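Local atomic coordinates of phosphoacetylglucosamine mutase (Aspergillus lentulus, PDB entry 5O9X), a protein that probably interconverts the 6-phosphate and 1-phosphate of N-acetylglucosamine through a bisphosphorylated intermediate, as a phosphoacetylglucosamine mutase of the phosphohexomutase family. Residues A314-D319 with L411-A416; H368-F373 with T386-E391. The protein carries 1 engineered substitution. All coordinates share one frame; numbering follows the deposited sequence.

Interaction 1: residues A314-D319 with L411-A416; sequences ASFIGD and LECLQA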
ATOM      1  N   ALA A 314       2.230  15.771  -7.337  1.00 18.60           N
ATOM      2  CA  ALA A 314       2.993  16.914  -6.846  1.00 18.20           C
ATOM      3  C   ALA A 314       2.952  18.104  -7.817  1.00 17.17           C
ATOM      4  O   ALA A 314       2.823  19.269  -7.354  1.00 17.59           O
ATOM      5  CB  ALA A 314       4.428  16.510  -6.505  1.00 17.06           C
ATOM      6  N   SER A 315       3.026  17.860  -9.126  1.00 16.43           N
ATOM      7  CA  SER A 315       2.957  18.950 -10.115  1.00 18.32           C
ATOM      8  C   SER A 315       1.546  19.596 -10.059  1.00 18.83           C
ATOM      9  O   SER A 315       1.428  20.815 -10.018  1.00 19.93           O
ATOM     10  CB  SER A 315       3.193  18.341 -11.497  1.00 19.40           C
ATOM     11  OG  SER A 315       2.706  19.154 -12.524  1.00 22.15           O
ATOM     12  N   PHE A 316       0.488  18.786 -10.149  1.00 19.29           N
ATOM     13  CA  PHE A 316      -0.874  19.308 -10.137  1.00 18.64           C
ATOM     14  C   PHE A 316      -1.149  20.125  -8.862  1.00 20.73           C
ATOM     15  O   PHE A 316      -1.616  21.251  -8.917  1.00 20.63           O
ATOM     16  CB  PHE A 316      -1.879  18.164 -10.221  1.00 19.32           C
ATOM     17  CG  PHE A 316      -3.292  18.633 -10.430  1.00 19.32           C
ATOM     18  CD1 PHE A 316      -3.593  19.507 -11.495  1.00 20.79           C
ATOM     19  CD2 PHE A 316      -4.297  18.226  -9.571  1.00 21.06           C
ATOM     20  CE1 PHE A 316      -4.917  19.945 -11.678  1.00 20.49           C
ATOM     21  CE2 PHE A 316      -5.623  18.610  -9.777  1.00 21.18           C
ATOM     22  CZ  PHE A 316      -5.918  19.463 -10.849  1.00 19.30           C
ATOM     23  N   ILE A 317      -0.869  19.571  -7.702  1.00 19.29           N
ATOM     24  CA  ILE A 317      -1.110  20.270  -6.459  1.00 19.04           C
ATOM     25  C   ILE A 317      -0.352  21.619  -6.346  1.00 21.42           C
ATOM     26  O   ILE A 317      -0.892  22.636  -5.822  1.00 18.55           O
ATOM     27  CB  ILE A 317      -0.912  19.367  -5.194  1.00 19.52           C
ATOM     28  CG1 ILE A 317      -1.940  18.219  -5.232  1.00 21.53           C
ATOM     29  CG2 ILE A 317      -0.968  20.211  -3.873  1.00 20.59           C
ATOM     30  CD1 ILE A 317      -1.620  17.051  -4.260  1.00 21.32           C
ATOM     31  N   GLY A 318       0.905  21.623  -6.783  1.00 19.93           N
ATOM     32  CA  GLY A 318       1.681  22.834  -6.849  1.00 20.36           C
ATOM     33  C   GLY A 318       1.085  23.873  -7.751  1.00 20.71           C
ATOM     34  O   GLY A 318       1.062  25.049  -7.358  1.00 21.14           O
ATOM     35  N   ASP A 319       0.624  23.484  -8.947  1.00 16.38           N
ATOM     36  CA  ASP A 319      -0.042  24.437  -9.830  1.00 19.72           C
ATOM     37  C   ASP A 319      -1.369  24.931  -9.204  1.00 18.76           C
ATOM     38  O   ASP A 319      -1.682  26.131  -9.335  1.00 18.89           O
ATOM     39  CB  ASP A 319      -0.348  23.821 -11.211  1.00 21.20           C
ATOM     40  CG  ASP A 319       0.917  23.512 -12.015  1.00 25.44           C
ATOM     41  OD1 ASP A 319       2.061  23.986 -11.688  1.00 23.70           O
ATOM     42  OD2 ASP A 319       0.719  22.846 -13.050  1.00 25.09           O
ATOM     43  N   LEU A 411      -8.952  26.786  -5.594  1.00 20.94           N
ATOM     44  CA  LEU A 411      -9.115  26.440  -4.197  1.00 20.56           C
ATOM     45  C   LEU A 411     -10.151  25.320  -4.017  1.00 20.58           C
ATOM     46  O   LEU A 411      -9.917  24.309  -3.268  1.00 20.65           O
ATOM     47  CB  LEU A 411      -9.442  27.683  -3.319  1.00 22.02           C
ATOM     48  CG  LEU A 411      -9.436  27.385  -1.796  1.00 23.83           C
ATOM     49  CD1 LEU A 411      -7.987  27.290  -1.295  1.00 22.90           C
ATOM     50  CD2 LEU A 411     -10.097  28.540  -1.059  1.00 27.83           C
ATOM     51  N   GLU A 412     -11.280  25.431  -4.715  1.00 20.79           N
ATOM     52  CA  GLU A 412     -12.321  24.421  -4.624  1.00 23.59           C
ATOM     53  C   GLU A 412     -11.833  23.065  -5.163  1.00 24.08           C
ATOM     54  O   GLU A 412     -12.222  22.046  -4.644  1.00 20.69           O
ATOM     55  CB  GLU A 412     -13.601  24.845  -5.400  1.00 32.39           C
ATOM     56  CG  GLU A 412     -14.542  25.683  -4.486  1.00 44.35           C
ATOM     57  CD  GLU A 412     -15.660  26.442  -5.231  1.00 50.32           C
ATOM     58  OE1 GLU A 412     -16.425  25.803  -6.002  1.00 60.20           O
ATOM     59  OE2 GLU A 412     -15.776  27.689  -5.045  1.00 48.30           O
ATOM     60  N   CYS A 413     -11.020  23.087  -6.227  1.00 22.92           N
ATOM     61  CA  CYS A 413     -10.453  21.827  -6.744  1.00 23.13           C
ATOM     62  C   CYS A 413      -9.568  21.221  -5.647  1.00 22.36           C
ATOM     63  O   CYS A 413      -9.684  20.048  -5.337  1.00 26.45           O
ATOM     64  CB  CYS A 413      -9.685  22.118  -8.051  1.00 23.74           C
ATOM     65  SG  CYS A 413      -9.233  20.561  -8.846  1.00 27.99           S
ATOM     66  N   LEU A 414      -8.733  22.013  -4.985  1.00 21.68           N
ATOM     67  CA  LEU A 414      -7.905  21.455  -3.906  1.00 22.82           C
ATOM     68  C   LEU A 414      -8.711  20.864  -2.791  1.00 22.42           C
ATOM     69  O   LEU A 414      -8.375  19.798  -2.255  1.00 20.16           O
ATOM     70  CB  LEU A 414      -6.958  22.510  -3.297  1.00 25.29           C
ATOM     71  CG  LEU A 414      -5.651  22.766  -3.977  1.00 30.60           C
ATOM     72  CD1 LEU A 414      -5.079  24.041  -3.382  1.00 29.83           C
ATOM     73  CD2 LEU A 414      -4.701  21.559  -3.772  1.00 28.40           C
ATOM     74  N   GLN A 415      -9.803  21.536  -2.412  1.00 22.30           N
ATOM     75  CA  GLN A 415     -10.646  21.043  -1.310  1.00 22.53           C
ATOM     76  C   GLN A 415     -11.240  19.700  -1.675  1.00 22.50           C
ATOM     77  O   GLN A 415     -11.228  18.765  -0.861  1.00 24.08           O
ATOM     78  CB  GLN A 415     -11.824  22.044  -1.013  1.00 24.86           C
ATOM     79  CG  GLN A 415     -11.382  23.445  -0.563  1.00 24.97           C
ATOM     80  CD  GLN A 415     -12.536  24.495  -0.603  1.00 30.11           C
ATOM     81  OE1 GLN A 415     -13.605  24.247  -1.198  1.00 28.50           O
ATOM     82  NE2 GLN A 415     -12.325  25.647   0.066  1.00 30.91           N
ATOM     83  N   ALA A 416     -11.726  19.582  -2.919  1.00 21.34           N
ATOM     84  CA  ALA A 416     -12.295  18.326  -3.367  1.00 22.33           C
ATOM     85  C   ALA A 416     -11.198  17.162  -3.330  1.00 22.51           C
ATOM     86  O   ALA A 416     -11.487  15.999  -2.950  1.00 21.33           O
ATOM     87  CB  ALA A 416     -12.867  18.491  -4.779  1.00 21.37           C
TER
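Phe316 meets Cys413 and Ile317 meets Leu414, and these two pairs carry the whole touch between helix segments 314-319 and 411-416. The far end of the phenylalanine ring makes the first: Phe316 CZ lies 4.0 Å from Cys413 SG. The sulfur is 5.2 Å from the ring centroid and 73° off the ring normal, an oblique sulfur-aromatic contact rather than a stack. Phe316 reaches it because its CG stands opposite the backbone N (chi1 -171°), which swings the ring out across the gap; Cys413 sends SG out from its own helix with a similar first torsion. In the second pair a methyl of each side chain does the touching, Ile317 CG2 against Leu414 CD2 at 4.0 Å, with the two chains crossing at a slant.

The backbones come nearest at Ile317 and Leu414, whose CA atoms are 7.4 Å apart, a gap filled by the side chains between them. One turn beyond Phe316 on the same helix, Leu320 packs on both Cys413 and Leu414 and extends the apolar seam. Helix 428-442 packs on the same pair: the rings of His441 and Phe316 meet with planes at about 45°, Cys413 touches His441 as well, and Ile438 lies against Phe316. Elsewhere on helix 306-324, Ser315 OG is hydrogen-bonded to Lys442 NZ and Asp319 OD1 forms a salt bridge with Arg322.

This is helix-to-helix packing within domain III of the alpha/beta mutase fold. All four touching residues are buried and no hydrogen bond crosses between the segments, so the join rests on dispersion and the hydrophobic effect, with little directional preference beyond what the sulfur and ring may add.

Interaction 2: residues H368-F373 with T386-E391; sequences HAAMRF and TITFSE. Unlike the reference sequence in segment 368-373: Met371 (reference Leu).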
ATOM      1  N   HIS A 368       5.089   8.061   7.789  1.00 27.57           N
ATOM      2  CA  HIS A 368       5.908   8.764   8.854  1.00 28.97           C
ATOM      3  C   HIS A 368       6.664   9.970   8.368  1.00 29.88           C
ATOM      4  O   HIS A 368       6.574  11.029   8.995  1.00 31.32           O
ATOM      5  CB  HIS A 368       6.878   7.817   9.594  1.00 31.68           C
ATOM      6  CG  HIS A 368       7.582   8.443  10.781  1.00 39.62           C
ATOM      7  ND1 HIS A 368       8.839   9.029  10.701  1.00 46.16           N
ATOM      8  CD2 HIS A 368       7.225   8.514  12.094  1.00 44.44           C
ATOM      9  CE1 HIS A 368       9.207   9.466  11.898  1.00 43.90           C
ATOM     10  NE2 HIS A 368       8.249   9.160  12.763  1.00 45.01           N
ATOM     11  N   ALA A 369       7.425   9.848   7.267  1.00 25.48           N
ATOM     12  CA  ALA A 369       8.258  10.957   6.757  1.00 22.41           C
ATOM     13  C   ALA A 369       7.424  12.057   6.125  1.00 25.70           C
ATOM     14  O   ALA A 369       7.838  13.248   6.115  1.00 27.14           O
ATOM     15  CB  ALA A 369       9.291  10.444   5.723  1.00 20.36           C
ATOM     16  N   ALA A 370       6.293  11.651   5.533  1.00 23.57           N
ATOM     17  CA  ALA A 370       5.419  12.580   4.834  1.00 25.89           C
ATOM     18  C   ALA A 370       4.734  13.541   5.825  1.00 31.02           C
ATOM     19  O   ALA A 370       4.371  14.637   5.411  1.00 27.71           O
ATOM     20  CB  ALA A 370       4.371  11.827   4.048  1.00 26.53           C
ATOM     21  N   MET A 371       4.613  13.149   7.111  1.00 32.61           N
ATOM     22  CA  MET A 371       4.073  14.063   8.177  1.00 37.11           C
ATOM     23  C   MET A 371       4.904  15.326   8.339  1.00 35.47           C
ATOM     24  O   MET A 371       4.450  16.294   8.940  1.00 38.88           O
ATOM     25  CB  MET A 371       3.947  13.413   9.566  1.00 36.79           C
ATOM     26  CG  MET A 371       3.372  12.014   9.667  1.00 47.35           C
ATOM     27  SD  MET A 371       1.611  11.846  10.054  1.00 63.57           S
ATOM     28  CE  MET A 371       0.841  12.270   8.483  1.00 57.67           C
ATOM     29  N   ARG A 372       6.104  15.374   7.784  1.00 31.72           N
ATOM     30  CA  ARG A 372       6.941  16.555   7.987  1.00 32.11           C
ATOM     31  C   ARG A 372       6.597  17.738   7.049  1.00 33.88           C
ATOM     32  O   ARG A 372       7.136  18.831   7.211  1.00 36.69           O
ATOM     33  CB  ARG A 372       8.424  16.164   7.949  1.00 37.19           C
ATOM     34  CG  ARG A 372       8.687  15.086   9.014  1.00 47.93           C
ATOM     35  CD  ARG A 372      10.132  14.805   9.402  1.00 63.47           C
ATOM     36  NE  ARG A 372      11.019  15.980   9.394  1.00 78.16           N
ATOM     37  CZ  ARG A 372      12.350  15.928   9.548  1.00 79.81           C
ATOM     38  NH1 ARG A 372      12.963  14.762   9.739  1.00 74.52           N
ATOM     39  NH2 ARG A 372      13.079  17.042   9.511  1.00 73.16           N
ATOM     40  N   PHE A 373       5.699  17.500   6.079  1.00 26.34           N
ATOM     41  CA  PHE A 373       5.337  18.493   5.055  1.00 28.08           C
ATOM     42  C   PHE A 373       3.905  18.966   5.305  1.00 26.59           C
ATOM     43  O   PHE A 373       3.146  18.247   5.958  1.00 28.96           O
ATOM     44  CB  PHE A 373       5.469  17.835   3.657  1.00 22.01           C
ATOM     45  CG  PHE A 373       6.878  17.401   3.379  1.00 23.78           C
ATOM     46  CD1 PHE A 373       7.867  18.338   3.188  1.00 23.83           C
ATOM     47  CD2 PHE A 373       7.222  16.029   3.330  1.00 26.23           C
ATOM     48  CE1 PHE A 373       9.203  17.958   2.965  1.00 27.44           C
ATOM     49  CE2 PHE A 373       8.565  15.635   3.097  1.00 22.91           C
ATOM     50  CZ  PHE A 373       9.548  16.595   2.915  1.00 26.04           C
ATOM     51  N   THR A 386      -0.159   7.630  -1.522  1.00 19.70           N
ATOM     52  CA  THR A 386      -1.225   8.563  -1.276  1.00 20.38           C
ATOM     53  C   THR A 386      -0.635   9.964  -1.081  1.00 19.55           C
ATOM     54  O   THR A 386       0.556  10.216  -1.356  1.00 17.60           O
ATOM     55  CB  THR A 386      -2.214   8.105  -0.141  1.00 22.00           C
ATOM     56  OG1 THR A 386      -3.396   8.889  -0.287  1.00 26.74           O
ATOM     57  CG2 THR A 386      -1.656   8.284   1.214  1.00 22.41           C
ATOM     58  N   ILE A 387      -1.470  10.876  -0.611  1.00 18.61           N
ATOM     59  CA  ILE A 387      -1.008  12.238  -0.332  1.00 18.57           C
ATOM     60  C   ILE A 387      -1.634  12.577   0.980  1.00 21.20           C
ATOM     61  O   ILE A 387      -2.832  12.388   1.181  1.00 24.91           O
ATOM     62  CB  ILE A 387      -1.435  13.265  -1.391  1.00 18.83           C
ATOM     63  CG1 ILE A 387      -0.833  12.909  -2.740  1.00 18.45           C
ATOM     64  CG2 ILE A 387      -0.795  14.635  -1.041  1.00 18.85           C
ATOM     65  CD1 ILE A 387      -1.818  12.885  -3.849  1.00 22.36           C
ATOM     66  N   THR A 388      -0.808  13.045   1.882  1.00 23.31           N
ATOM     67  CA  THR A 388      -1.305  13.415   3.212  1.00 26.10           C
ATOM     68  C   THR A 388      -1.284  14.973   3.327  1.00 25.81           C
ATOM     69  O   THR A 388      -0.405  15.633   2.807  1.00 26.13           O
ATOM     70  CB  THR A 388      -0.505  12.660   4.285  1.00 27.83           C
ATOM     71  OG1 THR A 388      -1.036  13.009   5.537  1.00 39.52           O
ATOM     72  CG2 THR A 388       0.899  13.080   4.274  1.00 24.28           C
ATOM     73  N   PHE A 389      -2.318  15.534   3.935  1.00 29.95           N
ATOM     74  CA  PHE A 389      -2.421  17.005   4.146  1.00 28.44           C
ATOM     75  C   PHE A 389      -2.404  17.216   5.639  1.00 28.52           C
ATOM     76  O   PHE A 389      -3.200  16.607   6.352  1.00 27.55           O
ATOM     77  CB  PHE A 389      -3.730  17.518   3.575  1.00 28.88           C
ATOM     78  CG  PHE A 389      -3.801  17.416   2.076  1.00 28.60           C
ATOM     79  CD1 PHE A 389      -3.355  18.485   1.270  1.00 30.63           C
ATOM     80  CD2 PHE A 389      -4.283  16.243   1.476  1.00 31.11           C
ATOM     81  CE1 PHE A 389      -3.417  18.402  -0.121  1.00 31.11           C
ATOM     82  CE2 PHE A 389      -4.316  16.128   0.081  1.00 35.76           C
ATOM     83  CZ  PHE A 389      -3.899  17.219  -0.705  1.00 28.04           C
ATOM     84  N   SER A 390      -1.464  18.006   6.088  1.00 28.09           N
ATOM     85  CA  SER A 390      -1.369  18.339   7.545  1.00 32.11           C
ATOM     86  C   SER A 390      -2.589  19.110   8.077  1.00 35.56           C
ATOM     87  O   SER A 390      -3.391  19.666   7.290  1.00 27.57           O
ATOM     88  CB  SER A 390      -0.156  19.189   7.826  1.00 27.80           C
ATOM     89  OG  SER A 390      -0.297  20.544   7.362  1.00 31.79           O
ATOM     90  N   GLU A 391      -2.738  19.153   9.406  1.00 32.87           N
ATOM     91  CA  GLU A 391      -3.778  20.001   9.999  1.00 34.44           C
ATOM     92  C   GLU A 391      -3.804  21.487   9.491  1.00 28.93           C
ATOM     93  O   GLU A 391      -4.854  21.979   9.050  1.00 29.17           O
ATOM     94  CB  GLU A 391      -3.774  19.860  11.525  1.00 37.72           C
ATOM     95  CG  GLU A 391      -4.366  18.541  12.030  1.00 48.71           C
ATOM     96  CD  GLU A 391      -5.643  18.089  11.285  1.00 57.94           C
ATOM     97  OE1 GLU A 391      -6.648  18.841  11.294  1.00 64.96           O
ATOM     98  OE2 GLU A 391      -5.650  16.983  10.672  1.00 53.90           O
TER
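Side chains of 385-389, an edge strand of the four-stranded domain III sheet, pack here against the C-terminal end of helix 363-370 and the turn that follows it, on one face of that sheet. Thr388 is the hub. Its CG2 methyl abuts the methyl of Ala370, with Thr388 CG2 and Ala370 CB 3.7 Å apart, and both side chains leave their backbones toward the opposing segment. With OG1 opposite its own backbone N (chi1 -178°), Thr388 offers two different branches: the methyl to alanine and the hydroxyl to methionine. Met371 starts out pointing away, but bends at chi2 (-96°) and chi3 (76°), which brings its terminal methyl back across the strand residue at about a right angle; Met371 CE ends 3.6 Å from Thr388 OG1.

Farther along, a backbone carbonyl meets a side chain: Phe373 O sits 3.9 Å from Ser390 CB. Phe373 ends a type I turn that begins at Ala370, closed by the bond from Phe373 N to Ala370 O at 3.2 Å. Ser390 turns its hydroxyl elsewhere: as N-cap of the next helix, its OG is hydrogen-bonded to Ala393 N. The backbone pairing of Thr388 with Gly376, continued past the strand ends by Ser390 with Asp374, holds 385-389 against antiparallel 375-379, whose Tyr378 also touches Ala370 and Thr388. Val335, from strand 332-337, adds a further apolar neighbour to Ala370 and Phe373.

No hydrogen bond spans the two segments. The buried part is a small methyl-to-methyl fit between alanine and threonine, while Met371 lies over its exposed margin; the contact therefore depends on van der Waals packing and shape complementarity, and the polar hold comes from the turn, the sheet and the helix cap.

How the interactions relate
Following the chain, helix 306-324 comes first and supplies segment 314-319. Strands 332-337 and 356-359, with helix 342-350 between them, come next, and then interaction 2 closes a short loop: segment 368-373 leads through strand 375-379 and back along 385-389. Only later does helix 405-420 return to 314-319, so the long loop of interaction 1 contains the short one completely. The two contacts lie on opposite faces of strand 385-389: Thr388 looks to helix 363-370, while Ile387 and Phe389 face the helix pair. There they touch interaction 1 directly, Ile317 CD1 lying 4.1 Å from Ile387 CG2 and 4.2 Å from Phe389 CZ.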